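Local coordinates for 6-phospho-alpha-glucosidase (Merdibacter massiliensis, PDB 6VC6), which hydrolyses 6-phospho-alpha-glucosides, probably by the NAD- and manganese-dependent route of family 4 glycosyl hydrolases, at residues D353-E358 with S390-V395. Sequence-based numbering, arbitrary orientation.
Sequences DDAMVE and SEKLLV
The turn that leads into strand 356-364 of the large mixed sheet is tied to helix 378-400 by one lysine, K392, which reaches from the helix to D354. K392 leaves the helix with CG anti to the carbonyl carbon. Its chain then runs extended to CE and bends at the last torsion, chi4 -64°, which turns NZ onto the turn. NZ donates a hydrogen bond of 2.6 Å to the backbone O of D354. The ammonium group comes from above the carbonyl plane, 52° out of it, with a C=O...N angle of 127°. The D354 carboxylate lies beside the same nitrogen. OD1 forms a looser salt bridge with NZ at 3.5 Å. OD2 is linked to NZ through a water that donates to OD2 and accepts from NZ, both at 3.0 Å. D354 OD1 also takes a hydrogen bond from Q352 NE2, which ties the carboxylate back to its own turn. The CE methylene of K392 rests lightly on A355, 4.0 Å from its CA. Helix 149-159 joins the site, since E154 OE1 forms a second salt bridge with K392 NZ. R157 brings a like charge close to NZ and a long, weak ion pair to D354 OD2. With an alanine here in place of K392, the D354 carbonyl would probably lose this donor and E154 this salt-bridge mate. Two carboxylates and a carbonyl around one ammonium are likely to keep K392 charged, though R157 would offset this in part. The link between these two segments probably rests mainly on that ammonium group, by hydrogen bond first and charge second.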
loop_
_atom_site.group_PDB
_atom_site.type_symbol
_atom_site.label_atom_id
_atom_site.label_comp_id
_atom_site.label_asym_id
_atom_site.label_seq_id
_atom_site.Cartn_x
_atom_site.Cartn_y
_atom_site.Cartn_z
ATOM N N ASP A 353 8.086 20.924 -4.365
ATOM C CA ASP A 353 8.709 20.509 -3.112
ATOM C C ASP A 353 7.774 19.644 -2.276
ATOM O O ASP A 353 8.205 18.651 -1.678
ATOM C CB ASP A 353 9.145 21.736 -2.309
ATOM C CG ASP A 353 10.390 22.395 -2.872
ATOM O OD1 ASP A 353 10.706 23.525 -2.444
ATOM O OD2 ASP A 353 11.052 21.787 -3.738
ATOM N N ASP A 354 6.491 20.003 -2.217
ATOM C CA ASP A 354 5.552 19.379 -1.293
ATOM C C ASP A 354 4.861 18.149 -1.878
ATOM O O ASP A 354 3.763 17.799 -1.431
ATOM C CB ASP A 354 4.509 20.400 -0.829
ATOM C CG ASP A 354 3.709 20.992 -1.977
ATOM O OD1 ASP A 354 3.933 20.600 -3.142
ATOM O OD2 ASP A 354 2.849 21.858 -1.711
ATOM N N ALA A 355 5.472 17.488 -2.854
ATOM C CA ALA A 355 4.917 16.263 -3.410
ATOM C C ALA A 355 5.405 15.059 -2.615
ATOM O O ALA A 355 6.588 14.957 -2.281
ATOM C CB ALA A 355 5.304 16.106 -4.881
HETATM N N MSE A 356 4.482 14.156 -2.301
HETATM C CA MSE A 356 4.848 12.892 -1.675
HETATM C C MSE A 356 5.231 11.897 -2.765
HETATM O O MSE A 356 4.391 11.488 -3.567
HETATM C CB MSE A 356 3.701 12.349 -0.818
HETATM C CG MSE A 356 3.259 13.277 0.308
HETATM SE SE MSE A 356 4.710 13.825 1.504
HETATM C CE MSE A 356 5.016 12.139 2.428
ATOM N N VAL A 357 6.507 11.519 -2.799
ATOM C CA VAL A 357 7.051 10.684 -3.859
ATOM C C VAL A 357 7.597 9.395 -3.252
ATOM O O VAL A 357 7.724 9.254 -2.037
ATOM C CB VAL A 357 8.139 11.411 -4.670
ATOM C CG1 VAL A 357 7.546 12.614 -5.390
ATOM C CG2 VAL A 357 9.279 11.840 -3.761
ATOM N N GLU A 358 7.928 8.450 -4.131
ATOM C CA GLU A 358 8.399 7.123 -3.752
ATOM C C GLU A 358 9.822 6.948 -4.262
ATOM O O GLU A 358 10.060 7.009 -5.474
ATOM C CB GLU A 358 7.481 6.041 -4.326
ATOM C CG GLU A 358 7.614 4.681 -3.671
ATOM C CD GLU A 358 6.515 3.727 -4.098
ATOM O OE1 GLU A 358 6.371 3.490 -5.316
ATOM O OE2 GLU A 358 5.793 3.218 -3.217
ATOM N N SER A 390 -3.853 15.705 -9.411
ATOM C CA SER A 390 -5.167 15.136 -9.129
ATOM C C SER A 390 -5.279 14.706 -7.672
ATOM O O SER A 390 -6.322 14.903 -7.038
ATOM C CB SER A 390 -5.437 13.955 -10.062
ATOM O OG SER A 390 -6.689 13.356 -9.781
ATOM N N GLU A 391 -4.212 14.124 -7.122
ATOM C CA GLU A 391 -4.235 13.711 -5.723
ATOM C C GLU A 391 -4.311 14.913 -4.791
ATOM O O GLU A 391 -5.055 14.893 -3.803
ATOM C CB GLU A 391 -3.004 12.863 -5.406
ATOM C CG GLU A 391 -2.863 11.616 -6.265
ATOM C CD GLU A 391 -1.557 10.888 -6.015
ATOM O OE1 GLU A 391 -0.685 11.454 -5.322
ATOM O OE2 GLU A 391 -1.399 9.753 -6.512
ATOM N N LYS A 392 -3.552 15.970 -5.088
ATOM C CA LYS A 392 -3.564 17.146 -4.223
ATOM C C LYS A 392 -4.886 17.896 -4.310
ATOM O O LYS A 392 -5.313 18.511 -3.327
ATOM C CB LYS A 392 -2.398 18.069 -4.576
ATOM C CG LYS A 392 -1.053 17.566 -4.077
ATOM C CD LYS A 392 0.091 18.410 -4.612
ATOM C CE LYS A 392 1.408 18.024 -3.956
ATOM N NZ LYS A 392 1.398 18.292 -2.490
ATOM N N LEU A 393 -5.546 17.860 -5.470
ATOM C CA LEU A 393 -6.872 18.459 -5.574
ATOM C C LEU A 393 -7.909 17.656 -4.800
ATOM O O LEU A 393 -8.891 18.225 -4.310
ATOM C CB LEU A 393 -7.283 18.581 -7.042
ATOM C CG LEU A 393 -6.572 19.657 -7.866
ATOM C CD1 LEU A 393 -6.726 19.380 -9.353
ATOM C CD2 LEU A 393 -7.095 21.042 -7.516
ATOM N N LEU A 394 -7.709 16.342 -4.674
ATOM C CA LEU A 394 -8.672 15.513 -3.956
ATOM C C LEU A 394 -8.660 15.820 -2.463
ATOM O O LEU A 394 -9.715 16.050 -1.859
ATOM C CB LEU A 394 -8.383 14.033 -4.202
ATOM C CG LEU A 394 -9.388 13.076 -3.562
ATOM C CD1 LEU A 394 -10.737 13.164 -4.265
ATOM C CD2 LEU A 394 -8.863 11.651 -3.572
ATOM N N VAL A 395 -7.476 15.824 -1.846
ATOM C CA VAL A 395 -7.399 16.168 -0.433
ATOM C C VAL A 395 -7.668 17.650 -0.212
ATOM O O VAL A 395 -7.955 18.062 0.918
ATOM C CB VAL A 395 -6.038 15.755 0.160
ATOM C CG1 VAL A 395 -5.665 14.352 -0.296
ATOM C CG2 VAL A 395 -4.969 16.747 -0.230
HETATM O O HOH W 1 0.072 20.977 -2.326
#